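Local coordinates for uncharacterized protein (Chaetomium thermophilum, PDB 3LPZ), which probably serves the targeting of tail-anchored membrane proteins as Get4, an alpha-solenoid component of the Get pathway that binds Get5, at residues 186-191 and 278-283; 213-218 and 235-240; 222-227 and 239-244. One frame throughout, in Å; residues are numbered along the deposited sequence. Where two conformers were deposited one is given.

Contact 1. Residues 186-191 and 278-283; sequences APLYCA and NGIWDT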
ATOM      1  N   ALA A 186       2.158 -18.051 -11.401  1.00 20.98           N
ATOM      2  CA  ALA A 186       3.006 -16.829 -11.577  1.00 20.29           C
ATOM      3  C   ALA A 186       2.246 -15.553 -12.037  1.00 19.67           C
ATOM      4  O   ALA A 186       2.440 -14.509 -11.436  1.00 18.91           O
ATOM      5  CB  ALA A 186       4.227 -17.075 -12.455  1.00 19.48           C
ATOM      6  N   PRO A 187       1.366 -15.645 -13.080  1.00 20.04           N
ATOM      7  CA  PRO A 187       0.666 -14.430 -13.552  1.00 19.97           C
ATOM      8  C   PRO A 187      -0.276 -13.819 -12.517  1.00 20.54           C
ATOM      9  O   PRO A 187      -0.487 -12.603 -12.531  1.00 20.43           O
ATOM     10  CB  PRO A 187      -0.156 -14.925 -14.757  1.00 19.92           C
ATOM     11  CG  PRO A 187       0.455 -16.315 -15.109  1.00 21.07           C
ATOM     12  CD  PRO A 187       0.953 -16.853 -13.834  1.00 19.76           C
ATOM     13  N   LEU A 188      -0.830 -14.645 -11.621  1.00 20.71           N
ATOM     14  CA  LEU A 188      -1.739 -14.151 -10.575  1.00 20.78           C
ATOM     15  C   LEU A 188      -1.007 -13.254  -9.572  1.00 20.29           C
ATOM     16  O   LEU A 188      -1.532 -12.244  -9.138  1.00 20.06           O
ATOM     17  CB  LEU A 188      -2.419 -15.311  -9.843  1.00 21.10           C
ATOM     18  CG  LEU A 188      -3.666 -15.981 -10.455  1.00 25.15           C
ATOM     19  CD1 LEU A 188      -3.734 -15.970 -11.969  1.00 27.71           C
ATOM     20  CD2 LEU A 188      -3.873 -17.405  -9.846  1.00 26.68           C
ATOM     21  N   TYR A 189       0.205 -13.634  -9.203  1.00 19.23           N
ATOM     22  CA  TYR A 189       0.989 -12.844  -8.271  1.00 18.85           C
ATOM     23  C   TYR A 189       1.583 -11.647  -8.953  1.00 19.33           C
ATOM     24  O   TYR A 189       1.648 -10.561  -8.359  1.00 19.84           O
ATOM     25  CB  TYR A 189       2.054 -13.701  -7.580  1.00 18.00           C
ATOM     26  CG  TYR A 189       1.401 -14.714  -6.650  1.00 19.30           C
ATOM     27  CD1 TYR A 189       1.003 -14.347  -5.357  1.00 20.14           C
ATOM     28  CD2 TYR A 189       1.097 -16.009  -7.092  1.00 16.94           C
ATOM     29  CE1 TYR A 189       0.365 -15.269  -4.509  1.00 20.44           C
ATOM     30  CE2 TYR A 189       0.468 -16.928  -6.252  1.00 20.10           C
ATOM     31  CZ  TYR A 189       0.105 -16.549  -4.970  1.00 20.04           C
ATOM     32  OH  TYR A 189      -0.529 -17.443  -4.152  1.00 22.19           O
ATOM     33  N   CYS A 190       1.953 -11.805 -10.218  1.00 18.99           N
ATOM     34  CA  CYS A 190       2.418 -10.656 -10.977  1.00 20.52           C
ATOM     35  C   CYS A 190       1.311  -9.588 -11.052  1.00 19.92           C
ATOM     36  O   CYS A 190       1.588  -8.397 -10.834  1.00 20.12           O
ATOM     37  CB  CYS A 190       2.896 -11.082 -12.380  1.00 20.31           C
ATOM     38  SG  CYS A 190       3.707  -9.753 -13.263  1.00 25.21           S
ATOM     39  N   ALA A 191       0.069 -10.032 -11.305  1.00 18.56           N
ATOM     40  CA  ALA A 191      -1.078  -9.138 -11.416  1.00 18.51           C
ATOM     41  C   ALA A 191      -1.346  -8.383 -10.124  1.00 18.71           C
ATOM     42  O   ALA A 191      -1.689  -7.233 -10.183  1.00 18.47           O
ATOM     43  CB  ALA A 191      -2.328  -9.870 -11.887  1.00 17.46           C
ATOM     44  N   ASN A 278     -12.304 -17.104 -12.978  1.00 33.22           N
ATOM     45  CA  ASN A 278     -13.638 -16.919 -12.386  0.50 33.42           C
ATOM     46  C   ASN A 278     -13.838 -15.571 -11.686  1.00 32.80           C
ATOM     47  O   ASN A 278     -14.264 -15.462 -10.533  1.00 32.83           O
ATOM     48  CB  ASN A 278     -14.161 -18.168 -11.629  0.50 34.42           C
ATOM     49  CG  ASN A 278     -13.839 -18.165 -10.149  0.50 35.79           C
ATOM     50  OD1 ASN A 278     -12.694 -17.987  -9.749  0.50 37.98           O
ATOM     51  ND2 ASN A 278     -14.858 -18.401  -9.326  0.50 36.80           N
ATOM     52  N   GLY A 279     -13.519 -14.526 -12.455  1.00 31.75           N
ATOM     53  CA  GLY A 279     -13.868 -13.148 -12.123  1.00 30.35           C
ATOM     54  C   GLY A 279     -12.893 -12.309 -11.328  1.00 28.81           C
ATOM     55  O   GLY A 279     -13.156 -11.112 -11.116  1.00 29.53           O
ATOM     56  N   ILE A 280     -11.772 -12.882 -10.883  1.00 26.87           N
ATOM     57  CA  ILE A 280     -10.932 -12.143  -9.930  1.00 25.37           C
ATOM     58  C   ILE A 280     -10.262 -10.893 -10.514  1.00 24.35           C
ATOM     59  O   ILE A 280      -9.801 -10.040  -9.754  1.00 23.75           O
ATOM     60  CB  ILE A 280      -9.846 -13.004  -9.198  1.00 25.26           C
ATOM     61  CG1 ILE A 280      -8.840 -13.596 -10.209  1.00 24.66           C
ATOM     62  CG2 ILE A 280     -10.516 -14.050  -8.229  1.00 24.28           C
ATOM     63  CD1 ILE A 280      -7.599 -14.281  -9.552  1.00 25.88           C
ATOM     64  N   TRP A 281     -10.171 -10.799 -11.838  1.00 23.99           N
ATOM     65  CA  TRP A 281      -9.615  -9.572 -12.459  1.00 24.27           C
ATOM     66  C   TRP A 281     -10.671  -8.652 -13.078  1.00 25.07           C
ATOM     67  O   TRP A 281     -10.310  -7.630 -13.668  1.00 24.90           O
ATOM     68  CB  TRP A 281      -8.578  -9.875 -13.548  1.00 23.27           C
ATOM     69  CG  TRP A 281      -7.320 -10.574 -13.104  1.00 21.84           C
ATOM     70  CD1 TRP A 281      -6.961 -10.930 -11.824  1.00 21.11           C
ATOM     71  CD2 TRP A 281      -6.243 -10.997 -13.954  1.00 21.42           C
ATOM     72  NE1 TRP A 281      -5.728 -11.562 -11.833  1.00 21.60           N
ATOM     73  CE2 TRP A 281      -5.267 -11.614 -13.125  1.00 20.95           C
ATOM     74  CE3 TRP A 281      -6.014 -10.929 -15.336  1.00 20.84           C
ATOM     75  CZ2 TRP A 281      -4.085 -12.153 -13.638  1.00 21.03           C
ATOM     76  CZ3 TRP A 281      -4.824 -11.462 -15.845  1.00 22.12           C
ATOM     77  CH2 TRP A 281      -3.881 -12.064 -15.004  1.00 21.70           C
ATOM     78  N   ASP A 282     -11.953  -9.015 -12.977  1.00 26.41           N
ATOM     79  CA  ASP A 282     -13.013  -8.384 -13.779  1.00 27.68           C
ATOM     80  C   ASP A 282     -13.162  -6.898 -13.468  1.00 27.61           C
ATOM     81  O   ASP A 282     -13.184  -6.069 -14.373  1.00 26.60           O
ATOM     82  CB  ASP A 282     -14.369  -9.058 -13.541  1.00 29.23           C
ATOM     83  CG  ASP A 282     -14.530 -10.370 -14.277  1.00 31.76           C
ATOM     84  OD1 ASP A 282     -13.714 -10.697 -15.173  1.00 33.89           O
ATOM     85  OD2 ASP A 282     -15.514 -11.075 -13.944  1.00 35.85           O
ATOM     86  N   THR A 283     -13.269  -6.560 -12.184  1.00 28.01           N
ATOM     87  CA  THR A 283     -13.443  -5.157 -11.797  1.00 28.58           C
ATOM     88  C   THR A 283     -12.200  -4.319 -12.124  1.00 28.24           C
ATOM     89  O   THR A 283     -12.316  -3.175 -12.612  1.00 28.32           O
ATOM     90  CB  THR A 283     -13.813  -5.037 -10.309  1.00 29.14           C
ATOM     91  OG1 THR A 283     -15.047  -5.723 -10.097  1.00 31.36           O
ATOM     92  CG2 THR A 283     -13.999  -3.576  -9.899  1.00 30.07           C
TER
HETATM   93  O   HOH W   1      -4.339 -12.131  -9.300  1.00 20.12           O
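A single water is held between helix 186-199 and the indole of Trp281: it gives a proton to Leu188 O at 2.8 Å and accepts one from Trp281 NE1 at 2.9 Å. The water lies in the plane of the indole, at its edge, where the N-H points, so the one polar atom of a largely hydrophobic side chain is satisfied inside a buried contact. The rest of the meeting is apolar. With CG anti to the carbonyl carbon (chi1 -64°), Trp281 carries its six-membered ring across to the helix, where CZ2 lies 3.4 Å from Ala191 CB. That methyl comes at the ring obliquely and also meets CE2, and alanine suits the place because a short side chain lets the broad indole approach the helix backbone. One turn earlier, Pro187 O sits at the ring edge, 3.8 Å from Trp281 CZ2, while it accepts the helical bond from Ala191 N. Leu188 crosses the tryptophan at about a right angle and brings CD1 to 4.2 Å from Trp281 CZ2. Its CG looks to Ile280 CD1 at 4.4 Å, a looser apolar touch at the more exposed border. Helix 243-256 closes on the same group of residues: Pro187 packs on Leu244, Ala191 on Ile248 and Trp281 on Phe247. The contact thus ties helix 186-199 to the turn that leads into helix 282-293, while Cys190 leans on Phe213 of helix 203-220 and Tyr189 meets helix 166-179.

Contact 2. Residues 213-218 and 235-240; sequences FTSALV and ELRIFP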
ATOM      1  N   PHE A 213       9.286  -8.419 -10.923  1.00 18.31           N
ATOM      2  CA  PHE A 213       8.690  -9.742 -10.699  1.00 19.00           C
ATOM      3  C   PHE A 213       9.200 -10.715 -11.789  1.00 19.23           C
ATOM      4  O   PHE A 213       9.620 -11.845 -11.491  1.00 19.14           O
ATOM      5  CB  PHE A 213       7.153  -9.664 -10.745  1.00 18.56           C
ATOM      6  CG  PHE A 213       6.477 -10.963 -10.471  1.00 18.65           C
ATOM      7  CD1 PHE A 213       6.290 -11.907 -11.491  1.00 18.01           C
ATOM      8  CD2 PHE A 213       6.011 -11.261  -9.176  1.00 18.06           C
ATOM      9  CE1 PHE A 213       5.647 -13.145 -11.224  1.00 19.55           C
ATOM     10  CE2 PHE A 213       5.379 -12.476  -8.904  1.00 19.32           C
ATOM     11  CZ  PHE A 213       5.200 -13.428  -9.926  1.00 19.10           C
ATOM     12  N   THR A 214       9.116 -10.287 -13.048  1.00 18.74           N
ATOM     13  CA  THR A 214       9.563 -11.142 -14.138  1.00 19.68           C
ATOM     14  C   THR A 214      11.077 -11.405 -14.142  1.00 19.79           C
ATOM     15  O   THR A 214      11.478 -12.484 -14.537  1.00 19.62           O
ATOM     16  CB  THR A 214       9.055 -10.676 -15.525  1.00 19.82           C
ATOM     17  OG1 THR A 214       9.559  -9.359 -15.828  1.00 19.97           O
ATOM     18  CG2 THR A 214       7.512 -10.699 -15.545  1.00 20.27           C
ATOM     19  N   SER A 215      11.901 -10.442 -13.700  1.00 20.18           N
ATOM     20  CA  SER A 215      13.342 -10.732 -13.541  1.00 21.48           C
ATOM     21  C   SER A 215      13.552 -11.799 -12.480  1.00 21.04           C
ATOM     22  O   SER A 215      14.401 -12.650 -12.653  1.00 20.86           O
ATOM     23  CB  SER A 215      14.155  -9.497 -13.145  1.00 21.77           C
ATOM     24  OG  SER A 215      14.042  -8.582 -14.200  1.00 28.02           O
ATOM     25  N   ALA A 216      12.776 -11.736 -11.392  1.00 20.66           N
ATOM     26  CA  ALA A 216      12.894 -12.714 -10.308  1.00 21.28           C
ATOM     27  C   ALA A 216      12.508 -14.104 -10.830  1.00 21.37           C
ATOM     28  O   ALA A 216      13.197 -15.106 -10.568  1.00 21.38           O
ATOM     29  CB  ALA A 216      12.006 -12.299  -9.079  1.00 20.54           C
ATOM     30  N   LEU A 217      11.408 -14.154 -11.578  1.00 21.32           N
ATOM     31  CA  LEU A 217      10.933 -15.404 -12.156  1.00 22.05           C
ATOM     32  C   LEU A 217      12.016 -16.067 -13.027  1.00 22.52           C
ATOM     33  O   LEU A 217      12.266 -17.268 -12.914  1.00 23.02           O
ATOM     34  CB  LEU A 217       9.647 -15.161 -12.967  1.00 20.83           C
ATOM     35  CG  LEU A 217       8.994 -16.384 -13.591  1.00 21.48           C
ATOM     36  CD1 LEU A 217       8.471 -17.339 -12.519  1.00 22.57           C
ATOM     37  CD2 LEU A 217       7.831 -15.928 -14.493  1.00 22.51           C
ATOM     38  N   VAL A 218      12.634 -15.288 -13.910  1.00 23.19           N
ATOM     39  CA  VAL A 218      13.715 -15.798 -14.769  1.00 23.44           C
ATOM     40  C   VAL A 218      14.942 -16.250 -13.976  1.00 24.62           C
ATOM     41  O   VAL A 218      15.473 -17.344 -14.207  1.00 23.19           O
ATOM     42  CB  VAL A 218      14.159 -14.730 -15.819  1.00 23.35           C
ATOM     43  CG1 VAL A 218      15.484 -15.125 -16.531  1.00 23.69           C
ATOM     44  CG2 VAL A 218      13.041 -14.493 -16.816  1.00 23.28           C
ATOM     45  N   GLU A 235      12.521  -3.705 -20.315  1.00 48.40           N
ATOM     46  CA  GLU A 235      12.392  -5.160 -20.435  1.00 47.27           C
ATOM     47  C   GLU A 235      10.937  -5.594 -20.666  1.00 45.16           C
ATOM     48  O   GLU A 235      10.064  -5.338 -19.847  1.00 45.34           O
ATOM     49  CB  GLU A 235      12.938  -5.828 -19.160  1.00 48.18           C
ATOM     50  CG  GLU A 235      14.356  -5.401 -18.768  1.00 50.67           C
ATOM     51  CD  GLU A 235      14.446  -4.922 -17.318  1.00 54.18           C
ATOM     52  OE1 GLU A 235      14.456  -5.767 -16.377  1.00 55.23           O
ATOM     53  OE2 GLU A 235      14.513  -3.687 -17.122  1.00 55.46           O
ATOM     54  N   LEU A 236      10.674  -6.211 -21.804  1.00 42.30           N
ATOM     55  CA  LEU A 236       9.367  -6.774 -22.058  1.00 39.70           C
ATOM     56  C   LEU A 236       9.526  -8.260 -22.346  1.00 37.34           C
ATOM     57  O   LEU A 236      10.069  -8.630 -23.398  1.00 36.79           O
ATOM     58  CB  LEU A 236       8.672  -6.082 -23.225  1.00 40.23           C
ATOM     59  CG  LEU A 236       7.209  -6.529 -23.228  1.00 42.29           C
ATOM     60  CD1 LEU A 236       6.353  -5.599 -22.342  1.00 42.30           C
ATOM     61  CD2 LEU A 236       6.647  -6.654 -24.651  1.00 44.59           C
ATOM     62  N   ARG A 237       9.049  -9.096 -21.419  1.00 33.92           N
ATOM     63  CA  ARG A 237       9.288 -10.534 -21.483  1.00 31.97           C
ATOM     64  C   ARG A 237       8.038 -11.319 -21.865  1.00 30.67           C
ATOM     65  O   ARG A 237       6.926 -11.070 -21.352  1.00 31.30           O
ATOM     66  CB  ARG A 237       9.914 -11.068 -20.183  1.00 31.79           C
ATOM     67  CG  ARG A 237      11.203 -10.341 -19.787  1.00 33.72           C
ATOM     68  CD  ARG A 237      11.734 -10.842 -18.474  1.00 36.01           C
ATOM     69  NE  ARG A 237      13.057 -10.290 -18.199  1.00 37.38           N
ATOM     70  CZ  ARG A 237      13.284  -9.260 -17.390  1.00 36.30           C
ATOM     71  NH1 ARG A 237      12.283  -8.660 -16.735  1.00 31.99           N
ATOM     72  NH2 ARG A 237      14.523  -8.829 -17.241  1.00 37.99           N
ATOM     73  N   ILE A 238       8.238 -12.260 -22.781  1.00 27.54           N
ATOM     74  CA  ILE A 238       7.213 -13.192 -23.199  1.00 25.55           C
ATOM     75  C   ILE A 238       7.593 -14.589 -22.706  1.00 24.29           C
ATOM     76  O   ILE A 238       8.723 -15.053 -22.913  1.00 23.12           O
ATOM     77  CB  ILE A 238       7.068 -13.172 -24.755  1.00 25.89           C
ATOM     78  CG1 ILE A 238       6.602 -11.778 -25.197  1.00 26.74           C
ATOM     79  CG2 ILE A 238       6.155 -14.331 -25.271  1.00 25.93           C
ATOM     80  CD1 ILE A 238       5.125 -11.360 -24.685  1.00 28.60           C
ATOM     81  N   PHE A 239       6.637 -15.244 -22.054  1.00 23.20           N
ATOM     82  CA  PHE A 239       6.803 -16.611 -21.553  1.00 22.57           C
ATOM     83  C   PHE A 239       5.802 -17.517 -22.242  1.00 23.11           C
ATOM     84  O   PHE A 239       4.630 -17.524 -21.866  1.00 23.54           O
ATOM     85  CB  PHE A 239       6.534 -16.649 -20.039  1.00 21.37           C
ATOM     86  CG  PHE A 239       7.475 -15.808 -19.247  1.00 20.91           C
ATOM     87  CD1 PHE A 239       8.708 -16.327 -18.822  1.00 20.02           C
ATOM     88  CD2 PHE A 239       7.155 -14.491 -18.932  1.00 19.08           C
ATOM     89  CE1 PHE A 239       9.599 -15.546 -18.105  1.00 19.71           C
ATOM     90  CE2 PHE A 239       8.069 -13.681 -18.203  1.00 18.86           C
ATOM     91  CZ  PHE A 239       9.272 -14.212 -17.781  1.00 19.66           C
ATOM     92  N   PRO A 240       6.255 -18.323 -23.214  1.00 24.07           N
ATOM     93  CA  PRO A 240       5.312 -19.177 -23.954  1.00 24.71           C
ATOM     94  C   PRO A 240       4.468 -20.068 -23.068  1.00 25.13           C
ATOM     95  O   PRO A 240       3.316 -20.336 -23.417  1.00 26.56           O
ATOM     96  CB  PRO A 240       6.226 -20.010 -24.856  1.00 25.63           C
ATOM     97  CG  PRO A 240       7.402 -19.084 -25.099  1.00 25.95           C
ATOM     98  CD  PRO A 240       7.632 -18.460 -23.725  1.00 23.85           C
TER
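Arg237 lays its guanidinium along helix 203-220 and donates from NH1 to Thr214 OG1 at 3.0 Å. The bond is bent, with an angle of 143° at the hydrogen, and the hydroxyl stands somewhat out of the guanidinium plane. Thr214 OG1 lies between the backbone N and the carbonyl carbon (chi1 62°), a crowded setting that also lets it hydrogen-bond to Tyr210 O one turn back, so the threonine joins the arginine to the helix. Beyond CB the arginine chain runs extended from CG to NE, long enough to carry its charge past Thr214 to Ser215. Ser215 OG is 3.1 Å from Arg237 NH1 and has its own hydrogen bond to Arg211 O. CA of Ser215 lies over one face of the guanidinium and CB of Glu235 over the opposite face. Glu235 bends at chi2 and brings OE1 back to Arg237 NH2, a 3.2 Å salt bridge made with the anti lone pair. Were Arg237 replaced by an alanine, the Glu235 carboxylate would probably be left without this salt bridge, and Thr214 OG1 without the donor that reaches it from the strand. Two residues on, Phe239 turns to the hydrophobic side of the helix. Leu217, with CG anti to its backbone N (chi1 -178°), sets CD2 over the ring face in a CH-pi contact, 4.2 Å from the centroid of the Phe239 ring. Val218 CG2 meets the same ring in plane at its edge, 3.8 Å from Phe239 CE1. Glu235, Arg237 and Phe239, alternate residues of the extended segment around strand 237-238, thus face the helix, as expected for a small antiparallel beta-hairpin, strands 227-228 and 237-238, packed on a helix of an alpha-solenoid.

Contact 3. Residues 222-227 and 239-244; sequences KGLTVQ and FPSLPL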
ATOM      1  N   LYS A 222      15.871 -20.801 -14.398  1.00 23.29           N
ATOM      2  CA  LYS A 222      16.727 -20.586 -15.567  1.00 23.71           C
ATOM      3  C   LYS A 222      16.337 -21.444 -16.752  1.00 22.51           C
ATOM      4  O   LYS A 222      16.669 -21.098 -17.885  1.00 22.95           O
ATOM      5  CB  LYS A 222      18.213 -20.734 -15.216  1.00 24.26           C
ATOM      6  CG  LYS A 222      18.724 -19.477 -14.470  1.00 27.96           C
ATOM      7  CD  LYS A 222      20.066 -19.689 -13.821  1.00 35.16           C
ATOM      8  CE  LYS A 222      20.505 -18.410 -13.092  1.00 37.45           C
ATOM      9  NZ  LYS A 222      21.919 -18.568 -12.683  1.00 41.68           N
ATOM     10  N   GLY A 223      15.575 -22.503 -16.508  1.00 22.07           N
ATOM     11  CA  GLY A 223      15.071 -23.359 -17.596  1.00 21.47           C
ATOM     12  C   GLY A 223      13.811 -22.838 -18.301  1.00 21.61           C
ATOM     13  O   GLY A 223      13.447 -23.342 -19.376  1.00 20.94           O
ATOM     14  N   LEU A 224      13.158 -21.828 -17.708  1.00 20.60           N
ATOM     15  CA  LEU A 224      11.864 -21.360 -18.176  1.00 20.11           C
ATOM     16  C   LEU A 224      12.000 -20.551 -19.475  1.00 20.07           C
ATOM     17  O   LEU A 224      12.661 -19.507 -19.488  1.00 19.72           O
ATOM     18  CB  LEU A 224      11.178 -20.501 -17.079  1.00 20.58           C
ATOM     19  CG  LEU A 224       9.793 -19.888 -17.396  1.00 21.91           C
ATOM     20  CD1 LEU A 224       8.734 -20.979 -17.516  1.00 24.36           C
ATOM     21  CD2 LEU A 224       9.369 -18.907 -16.310  1.00 21.40           C
ATOM     22  N   THR A 225      11.375 -21.031 -20.557  1.00 19.55           N
ATOM     23  CA  THR A 225      11.501 -20.380 -21.865  1.00 20.19           C
ATOM     24  C   THR A 225      11.024 -18.943 -21.765  1.00 20.16           C
ATOM     25  O   THR A 225       9.946 -18.662 -21.222  1.00 18.99           O
ATOM     26  CB  THR A 225      10.744 -21.124 -22.945  1.00 20.46           C
ATOM     27  OG1 THR A 225      11.197 -22.476 -22.950  1.00 22.25           O
ATOM     28  CG2 THR A 225      10.946 -20.469 -24.366  1.00 20.37           C
ATOM     29  N   VAL A 226      11.863 -18.039 -22.260  1.00 20.04           N
ATOM     30  CA  VAL A 226      11.577 -16.622 -22.190  1.00 21.14           C
ATOM     31  C   VAL A 226      12.158 -15.902 -23.410  1.00 23.88           C
ATOM     32  O   VAL A 226      13.244 -16.252 -23.898  1.00 22.31           O
ATOM     33  CB  VAL A 226      12.078 -15.988 -20.836  1.00 20.64           C
ATOM     34  CG1 VAL A 226      13.610 -16.187 -20.642  1.00 18.54           C
ATOM     35  CG2 VAL A 226      11.695 -14.505 -20.755  1.00 19.08           C
ATOM     36  N   GLN A 227      11.408 -14.909 -23.887  1.00 26.93           N
ATOM     37  CA  GLN A 227      11.808 -14.086 -25.015  1.00 31.17           C
ATOM     38  C   GLN A 227      11.686 -12.616 -24.619  1.00 34.53           C
ATOM     39  O   GLN A 227      10.878 -12.256 -23.761  1.00 33.19           O
ATOM     40  CB  GLN A 227      10.912 -14.364 -26.215  1.00 30.54           C
ATOM     41  CG  GLN A 227      11.101 -15.770 -26.730  1.00 31.84           C
ATOM     42  CD  GLN A 227       9.989 -16.231 -27.623  1.00 32.83           C
ATOM     43  OE1 GLN A 227       8.878 -15.693 -27.581  1.00 34.92           O
ATOM     44  NE2 GLN A 227      10.266 -17.241 -28.428  1.00 30.91           N
ATOM     45  N   PHE A 239       6.637 -15.244 -22.054  1.00 23.20           N
ATOM     46  CA  PHE A 239       6.803 -16.611 -21.553  1.00 22.57           C
ATOM     47  C   PHE A 239       5.802 -17.517 -22.242  1.00 23.11           C
ATOM     48  O   PHE A 239       4.630 -17.524 -21.866  1.00 23.54           O
ATOM     49  CB  PHE A 239       6.534 -16.649 -20.039  1.00 21.37           C
ATOM     50  CG  PHE A 239       7.475 -15.808 -19.247  1.00 20.91           C
ATOM     51  CD1 PHE A 239       8.708 -16.327 -18.822  1.00 20.02           C
ATOM     52  CD2 PHE A 239       7.155 -14.491 -18.932  1.00 19.08           C
ATOM     53  CE1 PHE A 239       9.599 -15.546 -18.105  1.00 19.71           C
ATOM     54  CE2 PHE A 239       8.069 -13.681 -18.203  1.00 18.86           C
ATOM     55  CZ  PHE A 239       9.272 -14.212 -17.781  1.00 19.66           C
ATOM     56  N   PRO A 240       6.255 -18.323 -23.214  1.00 24.07           N
ATOM     57  CA  PRO A 240       5.312 -19.177 -23.954  1.00 24.71           C
ATOM     58  C   PRO A 240       4.468 -20.068 -23.068  1.00 25.13           C
ATOM     59  O   PRO A 240       3.316 -20.336 -23.417  1.00 26.56           O
ATOM     60  CB  PRO A 240       6.226 -20.010 -24.856  1.00 25.63           C
ATOM     61  CG  PRO A 240       7.402 -19.084 -25.099  1.00 25.95           C
ATOM     62  CD  PRO A 240       7.632 -18.460 -23.725  1.00 23.85           C
ATOM     63  N   SER A 241       4.987 -20.505 -21.922  1.00 24.37           N
ATOM     64  CA  SER A 241       4.209 -21.412 -21.068  1.00 24.62           C
ATOM     65  C   SER A 241       3.276 -20.689 -20.107  1.00 24.54           C
ATOM     66  O   SER A 241       2.572 -21.340 -19.340  1.00 25.07           O
ATOM     67  CB  SER A 241       5.133 -22.311 -20.254  1.00 24.37           C
ATOM     68  OG  SER A 241       5.889 -21.503 -19.369  1.00 25.30           O
ATOM     69  N   LEU A 242       3.285 -19.353 -20.112  1.00 24.21           N
ATOM     70  CA  LEU A 242       2.487 -18.588 -19.143  1.00 23.81           C
ATOM     71  C   LEU A 242       1.663 -17.516 -19.884  1.00 23.83           C
ATOM     72  O   LEU A 242       1.971 -16.323 -19.817  1.00 22.88           O
ATOM     73  CB  LEU A 242       3.389 -17.984 -18.063  1.00 24.11           C
ATOM     74  CG  LEU A 242       4.164 -18.964 -17.153  1.00 24.06           C
ATOM     75  CD1 LEU A 242       5.248 -18.241 -16.348  1.00 24.61           C
ATOM     76  CD2 LEU A 242       3.228 -19.743 -16.211  1.00 25.81           C
ATOM     77  N   PRO A 243       0.622 -17.949 -20.620  1.00 24.20           N
ATOM     78  CA  PRO A 243      -0.172 -17.004 -21.440  1.00 23.81           C
ATOM     79  C   PRO A 243      -0.704 -15.745 -20.708  1.00 23.33           C
ATOM     80  O   PRO A 243      -0.766 -14.672 -21.309  1.00 22.97           O
ATOM     81  CB  PRO A 243      -1.354 -17.849 -21.938  1.00 24.28           C
ATOM     82  CG  PRO A 243      -1.210 -19.216 -21.355  1.00 25.62           C
ATOM     83  CD  PRO A 243       0.188 -19.348 -20.798  1.00 24.59           C
ATOM     84  N   LEU A 244      -1.137 -15.868 -19.455  1.00 22.49           N
ATOM     85  CA  LEU A 244      -1.692 -14.703 -18.760  1.00 22.23           C
ATOM     86  C   LEU A 244      -0.620 -13.701 -18.368  1.00 22.09           C
ATOM     87  O   LEU A 244      -0.896 -12.522 -18.144  1.00 22.34           O
ATOM     88  CB  LEU A 244      -2.458 -15.111 -17.499  1.00 22.58           C
ATOM     89  CG  LEU A 244      -3.886 -15.621 -17.724  1.00 25.05           C
ATOM     90  CD1 LEU A 244      -4.522 -15.904 -16.349  1.00 27.82           C
ATOM     91  CD2 LEU A 244      -4.716 -14.649 -18.566  1.00 25.73           C
TER
HETATM   92  O   HOH W   2       7.594 -20.205 -20.809  1.00 23.38           O
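Leu224 overlaps the phenyl ring of Phe239, its CD2 coming obliquely to 3.7 Å from Phe239 CD1, with the two side chains crossing at about a right angle. Having CG anti to the backbone N (chi1 179°) sends the isobutyl group across to the other segment, where CD2 also touches Leu242 CD1 and CD1 lies 3.4 Å from Ser241 OG. Val226 lies alongside Phe239, pointing the same way, and places CG2 3.5 Å from Phe239 CE1; its beta-branch suits an extended backbone and gives a compact surface to an aromatic neighbour. Between them Thr225 O approaches the ring obliquely and sits 3.4 Å from Pro240 CD, while Thr225 CG2 crosses the proline ring at 3.9 Å from Pro240 CG. Pro240 follows Phe239 in a type I beta turn, a corner for which proline's fixed phi is well suited, and the turn is closed by Leu242 N bonding to Phe239 O. Water 2 spans the segments, giving a proton to Thr225 O at 2.8 Å and accepting one from Ser241 N at 2.9 Å. Leu242 occupies the N-cap position, right before helix 243-256. Apolar side chains therefore supply the direct cohesion, while the polar backbone atoms of loop and turn meet through water, a division consistent with a contact at the protein surface.

Contacts 2 and 3 form one continuous patch, their centres about 7 Å apart, because Phe239 belongs to both and receives side chains from helix 203-220 and from the loop 222-227. The two hairpin strands also join them: Ile238 N is 2.8 Å from Gln227 O, a probable hydrogen bond. Contact 1 lies farther off, its centre about 17 Å from that of contact 2 and about 18 Å from that of contact 3, yet packing links it to each. Phe213 reaches residues 186-191, with its CZ 3.3 Å from Ala186 O, and Leu244 CD1 lies 4.1 Å from Trp281 CH2. Together the three join helices 186-199, 203-220 and 243-256, the hairpin between the last two, and the turn into helix 282-293.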